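Local coordinates for protein TsrE (Streptomyces laurentii, PDB 7CWW) that probably acts as a cyclase in the biosynthesis of the thiopeptide antibiotic thiostrepton, in a fold related to the C-terminal domain of lantibiotic dehydratases, at residues Asp350-Ala353 with Ala354-Ile357; Arg193-Lys196 with Asn197-Leu200; Asp31-Glu35 with Leu36-Asp40. All blocks are in the same frame, centred on the assembly; numbering follows the deposited sequence.

Interaction 1 (Asp350-Ala353 with Ala354-Ile357); sequences DLDA and AALI
Ile357 N donates to Ala353 O at 2.8 Å and Leu356 N donates to Asp352 O at 2.9 Å, two backbone i to i+4 bonds that start the short helix 353-359. Both are nearly straight, each with an N-H...O angle of at least 167°. A third bond is made by a side chain: Ala355 N reaches Asp352 OD1 at 3.0 Å, which makes Asp352 the N-cap. The carboxylate can do this because its CG stands anti to the backbone N (chi1 -176°), turning the group back over the first turn. The amide meets OD1 from above the carboxylate plane, 64° out of it.

Around these bonds the packing is apolar and modest. Ala355 CB lies against the carboxylate carbon, 3.5 Å from Asp352 CG, while Leu356 CG rests 3.3 Å from Asp352 O beside the backbone bond. Ala353 CB and Ile357 CD1 approach to 4.4 Å, one helical turn apart, and Leu351 CB is a looser 4.5 Å from Leu356 CD1. Ala353 and Ile357 both also pack on Ile290 of helix 286-296, and Ala353 and Leu351 both meet Tyr166 of helix 163-177. The side chain of Ile357 stays about 8 Å from the bound polyethylene glycol, beyond contact.

Asp352 therefore serves the helix with both a main-chain and a side-chain oxygen, on its exposed side, while Leu351, Ala353 and Ile357 are set against neighbouring helices. The cap satisfies the Ala355 N-H of the first turn, and the carboxylate, placed at the amino end of the helix, would be expected to interact favourably with the helix dipole.

Interaction 2 (Arg193-Lys196 with Asn197-Leu200); sequences RYEK and NREL
Arg198 crosses the ring of Tyr194, four residues earlier on helix 183-211, and the two are best followed outward from the arginine CB. Arg198 CB lies over one face of the Tyr194 ring, 4.1 Å from the centroid and 20° off the normal, a CH-pi contact displaced toward the rim. Further out, Arg198 CD is 4.1 Å from Tyr194 CE2. A bend at chi3 (54°) then brings the guanidinium alongside the CD2-CE2 side of the ring, the two planes nearly perpendicular. Arg198 NH1 comes within 3.4 Å of Tyr194 CE2 and makes a salt bridge to Glu347 OE2 of helix 331-349. Glu347 OE1 also takes a hydrogen bond with Tyr194 OH, so a single carboxylate holds both the ring hydroxyl and the arginine.

NH2 turns to Glu195, whose OE1 meets the guanidinium near its plane in a salt bridge. The modelled 2.5 Å between Arg198 NH2 and Glu195 OE1 is too short to be taken literally, and the bond is bent. Glu195 gets there through a folded chain, and its OE2 has a long, weak pairing with Arg343.

On another flank of the helix Asn197 folds back on the turn before. Asn197 ND2 donates to Arg193 O at 3.0 Å with an N-H...O angle of 160°, the acceptor lying in the amide plane. The backbone N of Asn197 bonds to Tyr194 O at 3.0 Å and only weakly to Arg193 O, a mixed i to i+3 and i to i+4 pattern just ahead of the kink, where the N of Glu199 and Leu200 has no bond to the turn before. One guanidinium set between two carboxylates probably balances their charge, and it ties helix 183-211 to helix 331-349 at a largely surface site.

Interaction 3 (Asp31-Glu35 with Leu36-Asp40); sequences DESVE and LGETD
Leu36 N donates to Glu32 O at 2.9 Å, an ordinary i to i+4 bond near the end of helix 15-35, and its side chain runs beside that of Glu32, with Leu36 CD1 3.9 Å from Glu32 CG. Gly37 then leaves the helical region with positive phi (82°), a conformation in which a side chain would press on the carbonyl oxygen of the residue before. Gly37 N donates to Val34 O at 2.9 Å from above the carbonyl plane, and Glu38 N bonds weakly to Ser33 O; the turn at Gly37 is a Schellman motif closing the helix.

Glu38 also returns by its side chain, extended beyond CG: Glu38 OE1 accepts from Ser33 OG at 2.7 Å through the anti lone pair, while OE2 makes a salt bridge with Arg69 of helix 65-78. Thr39 approaches the same serine. Thr39 OG1 donates to Ser33 OG at 2.7 Å and Thr39 N to Ser33 O at 3.1 Å. Thr39 O faces Val34 CA at 3.3 Å, a CA-H...O contact with 171° at the hydrogen, and a water donates to both Val34 O and Thr39 O. The Thr39 CG2 methyl lies against Val34 CG2. Asp40, at the corner, adds its carbonyl near the Val34 methyls; its carboxylate bonds instead to Ser4, and its backbone to Ala60 of strand 52-61.

Ser33 is thus the node of the turn. A chi1 of -175° sets its OG beside its own carbonyl carbon, facing Glu38 and Thr39, where it relays a hydroxyl chain from Thr39 to Glu38, and its carbonyl takes two more N-H groups. Because the acceptor is a carboxylate whose other oxygen is paired with Arg69, Glu38 is probably held charged, and the buried hydroxyls are oriented where helix 15-35 passes into strand 39-49.

All three contacts are local and involve helices, but each sees a different part of one. Interaction 1 sits at the start of helix 353-359, interaction 2 within the long helix 183-211, and interaction 3 at the end of helix 15-35, where the chain enters the sheet. Interaction 2 is largely at the surface and is dominated by charge; the others are partly buried: interaction 1 relies on an N-cap and apolar side chains, interaction 3 on hydroxyls, a Schellman glycine and a water. Interaction 1 begins just past the end of helix 331-349, the helix that interaction 2 packs on, their centres 21 Å apart. Interaction 3 lies across the chain's centre, about 51 Å from interaction 1 between centres.

Interaction 1 (Asp350-Ala353 with Ala354-Ile357)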
loop_
_atom_site.group_PDB
_atom_site.type_symbol
_atom_site.label_atom_id
_atom_site.label_comp_id
_atom_site.label_asym_id
_atom_site.label_seq_id
_atom_site.Cartn_x
_atom_site.Cartn_y
_atom_site.Cartn_z
ATOM N N ASP A 350 -0.619 -1.459 25.324
ATOM C CA ASP A 350 0.308 -2.237 26.148
ATOM C C ASP A 350 0.528 -3.632 25.555
ATOM O O ASP A 350 0.389 -4.656 26.232
ATOM C CB ASP A 350 -0.208 -2.317 27.593
ATOM C CG ASP A 350 0.821 -2.885 28.551
ATOM O OD1 ASP A 350 2.001 -2.484 28.466
ATOM O OD2 ASP A 350 0.448 -3.735 29.387
ATOM N N LEU A 351 0.856 -3.669 24.269
ATOM C CA LEU A 351 0.964 -4.925 23.539
ATOM C C LEU A 351 2.371 -5.514 23.618
ATOM O O LEU A 351 3.366 -4.797 23.746
ATOM C CB LEU A 351 0.574 -4.726 22.075
ATOM C CG LEU A 351 -0.824 -4.148 21.864
ATOM C CD1 LEU A 351 -1.142 -4.048 20.392
ATOM C CD2 LEU A 351 -1.853 -5.035 22.603
ATOM N N ASP A 352 2.430 -6.843 23.517
ATOM C CA ASP A 352 3.657 -7.639 23.586
ATOM C C ASP A 352 3.641 -8.536 22.352
ATOM O O ASP A 352 2.972 -9.575 22.343
ATOM C CB ASP A 352 3.701 -8.453 24.881
ATOM C CG ASP A 352 5.006 -9.230 25.058
ATOM O OD1 ASP A 352 5.628 -9.615 24.052
ATOM O OD2 ASP A 352 5.401 -9.482 26.218
ATOM N N ALA A 353 4.364 -8.136 21.303
ATOM C CA ALA A 353 4.257 -8.855 20.038
ATOM C C ALA A 353 4.724 -10.298 20.192
ATOM O O ALA A 353 4.066 -11.233 19.715
ATOM C CB ALA A 353 5.054 -8.128 18.954
ATOM N N ALA A 354 5.850 -10.498 20.881
ATOM C CA ALA A 354 6.347 -11.848 21.119
ATOM C C ALA A 354 5.287 -12.714 21.792
ATOM O O ALA A 354 5.065 -13.864 21.397
ATOM C CB ALA A 354 7.619 -11.795 21.969
ATOM N N ALA A 355 4.607 -12.167 22.805
ATOM C CA ALA A 355 3.580 -12.941 23.497
ATOM C C ALA A 355 2.411 -13.252 22.569
ATOM O O ALA A 355 1.905 -14.380 22.555
ATOM C CB ALA A 355 3.100 -12.192 24.741
ATOM N N LEU A 356 1.967 -12.266 21.786
ATOM C CA LEU A 356 0.886 -12.507 20.836
ATOM C C LEU A 356 1.282 -13.566 19.813
ATOM O O LEU A 356 0.507 -14.485 19.521
ATOM C CB LEU A 356 0.504 -11.205 20.134
ATOM C CG LEU A 356 -0.061 -10.104 21.030
ATOM C CD1 LEU A 356 -0.097 -8.766 20.263
ATOM C CD2 LEU A 356 -1.451 -10.503 21.518
ATOM N N ILE A 357 2.490 -13.450 19.255
ATOM C CA ILE A 357 2.959 -14.444 18.291
ATOM C C ILE A 357 2.976 -15.831 18.922
ATOM O O ILE A 357 2.517 -16.808 18.316
ATOM C CB ILE A 357 4.345 -14.049 17.741
ATOM C CG1 ILE A 357 4.245 -12.759 16.919
ATOM C CG2 ILE A 357 4.930 -15.173 16.894
ATOM C CD1 ILE A 357 5.540 -11.966 16.874
#

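Interaction 2 (Arg193-Lys196 with Asn197-Leu200)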
loop_
_atom_site.group_PDB
_atom_site.type_symbol
_atom_site.label_atom_id
_atom_site.label_comp_id
_atom_site.label_asym_id
_atom_site.label_seq_id
_atom_site.Cartn_x
_atom_site.Cartn_y
_atom_site.Cartn_z
ATOM N N ARG A 193 11.566 10.032 15.810
ATOM C CA ARG A 193 10.368 10.616 15.214
ATOM C C ARG A 193 9.113 10.269 16.019
ATOM O O ARG A 193 8.223 11.113 16.188
ATOM C CB ARG A 193 10.233 10.137 13.771
ATOM C CG ARG A 193 8.994 10.627 13.056
ATOM C CD ARG A 193 9.315 10.869 11.596
ATOM N NE ARG A 193 10.243 11.985 11.460
ATOM C CZ ARG A 193 10.982 12.215 10.382
ATOM N NH1 ARG A 193 10.906 11.399 9.342
ATOM N NH2 ARG A 193 11.800 13.262 10.348
ATOM N N TYR A 194 9.021 9.035 16.518
ATOM C CA TYR A 194 7.855 8.662 17.315
ATOM C C TYR A 194 7.763 9.497 18.587
ATOM O O TYR A 194 6.674 9.949 18.958
ATOM C CB TYR A 194 7.886 7.174 17.665
ATOM C CG TYR A 194 6.714 6.772 18.541
ATOM C CD1 TYR A 194 5.415 6.769 18.032
ATOM C CD2 TYR A 194 6.895 6.443 19.884
ATOM C CE1 TYR A 194 4.330 6.426 18.823
ATOM C CE2 TYR A 194 5.798 6.101 20.698
ATOM C CZ TYR A 194 4.523 6.092 20.147
ATOM O OH TYR A 194 3.425 5.764 20.910
ATOM N N GLU A 195 8.900 9.723 19.263
ATOM C CA GLU A 195 8.893 10.534 20.483
ATOM C C GLU A 195 8.305 11.917 20.234
ATOM O O GLU A 195 7.556 12.439 21.068
ATOM C CB GLU A 195 10.306 10.669 21.055
ATOM C CG GLU A 195 11.069 9.374 21.209
ATOM C CD GLU A 195 10.559 8.539 22.360
ATOM O OE1 GLU A 195 10.577 9.029 23.508
ATOM O OE2 GLU A 195 10.131 7.391 22.116
ATOM N N LYS A 196 8.633 12.524 19.090
ATOM C CA LYS A 196 8.134 13.859 18.779
ATOM C C LYS A 196 6.625 13.873 18.561
ATOM O O LYS A 196 5.979 14.895 18.806
ATOM C CB LYS A 196 8.838 14.413 17.536
ATOM C CG LYS A 196 10.202 15.018 17.793
ATOM C CD LYS A 196 10.901 15.366 16.487
ATOM C CE LYS A 196 12.404 15.543 16.689
ATOM N NZ LYS A 196 13.148 15.562 15.394
ATOM N N ASN A 197 6.045 12.763 18.103
ATOM C CA ASN A 197 4.648 12.750 17.681
ATOM C C ASN A 197 3.768 11.832 18.522
ATOM O O ASN A 197 2.585 11.668 18.200
ATOM C CB ASN A 197 4.554 12.359 16.203
ATOM C CG ASN A 197 5.189 13.386 15.292
ATOM O OD1 ASN A 197 4.569 14.387 14.943
ATOM N ND2 ASN A 197 6.437 13.146 14.908
ATOM N N ARG A 198 4.304 11.255 19.600
ATOM C CA ARG A 198 3.561 10.274 20.392
ATOM C C ARG A 198 2.265 10.853 20.950
ATOM O O ARG A 198 1.217 10.192 20.925
ATOM C CB ARG A 198 4.451 9.758 21.525
ATOM C CG ARG A 198 3.744 9.542 22.839
ATOM C CD ARG A 198 4.559 8.630 23.742
ATOM N NE ARG A 198 5.917 9.126 23.911
ATOM C CZ ARG A 198 7.004 8.364 23.928
ATOM N NH1 ARG A 198 6.911 7.049 23.777
ATOM N NH2 ARG A 198 8.188 8.923 24.099
ATOM N N GLU A 199 2.310 12.077 21.475
ATOM C CA GLU A 199 1.125 12.606 22.140
ATOM C C GLU A 199 0.005 12.921 21.156
ATOM O O GLU A 199 -1.162 12.968 21.558
ATOM C CB GLU A 199 1.485 13.843 22.966
ATOM C CG GLU A 199 2.660 13.634 23.918
ATOM C CD GLU A 199 4.007 13.683 23.209
ATOM O OE1 GLU A 199 4.955 13.017 23.678
ATOM O OE2 GLU A 199 4.109 14.371 22.169
ATOM N N LEU A 200 0.328 13.130 19.881
ATOM C CA LEU A 200 -0.693 13.289 18.858
ATOM C C LEU A 200 -1.150 11.951 18.283
ATOM O O LEU A 200 -2.337 11.776 17.992
ATOM C CB LEU A 200 -0.176 14.190 17.734
ATOM C CG LEU A 200 -0.342 15.689 18.000
ATOM C CD1 LEU A 200 0.795 16.487 17.380
ATOM C CD2 LEU A 200 -1.689 16.191 17.492
#

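Interaction 3 (Asp31-Glu35 with Leu36-Asp40)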
loop_
_atom_site.group_PDB
_atom_site.type_symbol
_atom_site.label_atom_id
_atom_site.label_comp_id
_atom_site.label_asym_id
_atom_site.label_seq_id
_atom_site.Cartn_x
_atom_site.Cartn_y
_atom_site.Cartn_z
ATOM N N ASP A 31 -11.675 11.652 -17.894
ATOM C CA ASP A 31 -13.062 11.578 -17.431
ATOM C C ASP A 31 -14.026 12.052 -18.514
ATOM O O ASP A 31 -15.050 11.408 -18.762
ATOM C CB ASP A 31 -13.259 12.389 -16.149
ATOM C CG ASP A 31 -12.690 11.692 -14.920
ATOM O OD1 ASP A 31 -12.436 10.472 -14.976
ATOM O OD2 ASP A 31 -12.495 12.370 -13.892
ATOM N N GLU A 32 -13.712 13.166 -19.181
ATOM C CA GLU A 32 -14.552 13.606 -20.297
ATOM C C GLU A 32 -14.632 12.538 -21.381
ATOM O O GLU A 32 -15.721 12.215 -21.872
ATOM C CB GLU A 32 -14.016 14.909 -20.894
ATOM C CG GLU A 32 -14.835 15.397 -22.091
ATOM C CD GLU A 32 -14.219 16.597 -22.790
ATOM O OE1 GLU A 32 -12.976 16.699 -22.825
ATOM O OE2 GLU A 32 -14.981 17.437 -23.314
ATOM N N SER A 33 -13.479 11.983 -21.773
ATOM C CA SER A 33 -13.456 10.951 -22.806
ATOM C C SER A 33 -14.306 9.745 -22.415
ATOM O O SER A 33 -14.950 9.124 -23.272
ATOM C CB SER A 33 -12.013 10.524 -23.077
ATOM O OG SER A 33 -11.950 9.616 -24.160
ATOM N N VAL A 34 -14.303 9.388 -21.127
ATOM C CA VAL A 34 -15.137 8.284 -20.654
ATOM C C VAL A 34 -16.614 8.661 -20.736
ATOM O O VAL A 34 -17.444 7.881 -21.218
ATOM C CB VAL A 34 -14.740 7.882 -19.219
ATOM C CG1 VAL A 34 -15.869 7.117 -18.545
ATOM C CG2 VAL A 34 -13.443 7.050 -19.209
ATOM N N GLU A 35 -16.964 9.859 -20.259
ATOM C CA GLU A 35 -18.362 10.291 -20.314
ATOM C C GLU A 35 -18.883 10.328 -21.743
ATOM O O GLU A 35 -20.070 10.082 -21.974
ATOM C CB GLU A 35 -18.520 11.664 -19.662
ATOM C CG GLU A 35 -18.320 11.657 -18.155
ATOM C CD GLU A 35 -18.112 13.048 -17.586
ATOM O OE1 GLU A 35 -17.562 13.159 -16.468
ATOM O OE2 GLU A 35 -18.499 14.029 -18.256
ATOM N N LEU A 36 -18.019 10.612 -22.716
ATOM C CA LEU A 36 -18.439 10.636 -24.110
ATOM C C LEU A 36 -18.387 9.267 -24.776
ATOM O O LEU A 36 -18.856 9.131 -25.909
ATOM C CB LEU A 36 -17.578 11.628 -24.904
ATOM C CG LEU A 36 -17.732 13.081 -24.443
ATOM C CD1 LEU A 36 -16.774 14.030 -25.173
ATOM C CD2 LEU A 36 -19.173 13.526 -24.612
ATOM N N GLY A 37 -17.842 8.251 -24.111
ATOM C CA GLY A 37 -17.763 6.942 -24.725
ATOM C C GLY A 37 -16.593 6.775 -25.663
ATOM O O GLY A 37 -16.494 5.744 -26.341
ATOM N N GLU A 38 -15.713 7.770 -25.729
ATOM C CA GLU A 38 -14.490 7.663 -26.511
ATOM C C GLU A 38 -13.494 6.720 -25.842
ATOM O O GLU A 38 -12.701 6.061 -26.524
ATOM C CB GLU A 38 -13.903 9.064 -26.684
ATOM C CG GLU A 38 -12.661 9.165 -27.538
ATOM C CD GLU A 38 -12.052 10.554 -27.487
ATOM O OE1 GLU A 38 -11.896 11.097 -26.368
ATOM O OE2 GLU A 38 -11.738 11.104 -28.563
ATOM N N THR A 39 -13.541 6.632 -24.518
ATOM C CA THR A 39 -12.694 5.755 -23.722
ATOM C C THR A 39 -13.600 4.937 -22.811
ATOM O O THR A 39 -14.607 5.450 -22.315
ATOM C CB THR A 39 -11.674 6.577 -22.909
ATOM O OG1 THR A 39 -10.764 7.225 -23.810
ATOM C CG2 THR A 39 -10.884 5.706 -21.928
ATOM N N ASP A 40 -13.261 3.660 -22.612
ATOM C CA ASP A 40 -14.093 2.802 -21.770
ATOM C C ASP A 40 -13.887 3.111 -20.294
ATOM O O ASP A 40 -14.852 3.326 -19.555
ATOM C CB ASP A 40 -13.788 1.331 -22.047
ATOM C CG ASP A 40 -14.252 0.891 -23.425
ATOM O OD1 ASP A 40 -15.433 1.119 -23.768
ATOM O OD2 ASP A 40 -13.431 0.321 -24.168
HETATM O O HOH W 1 -17.224 5.196 -21.689
#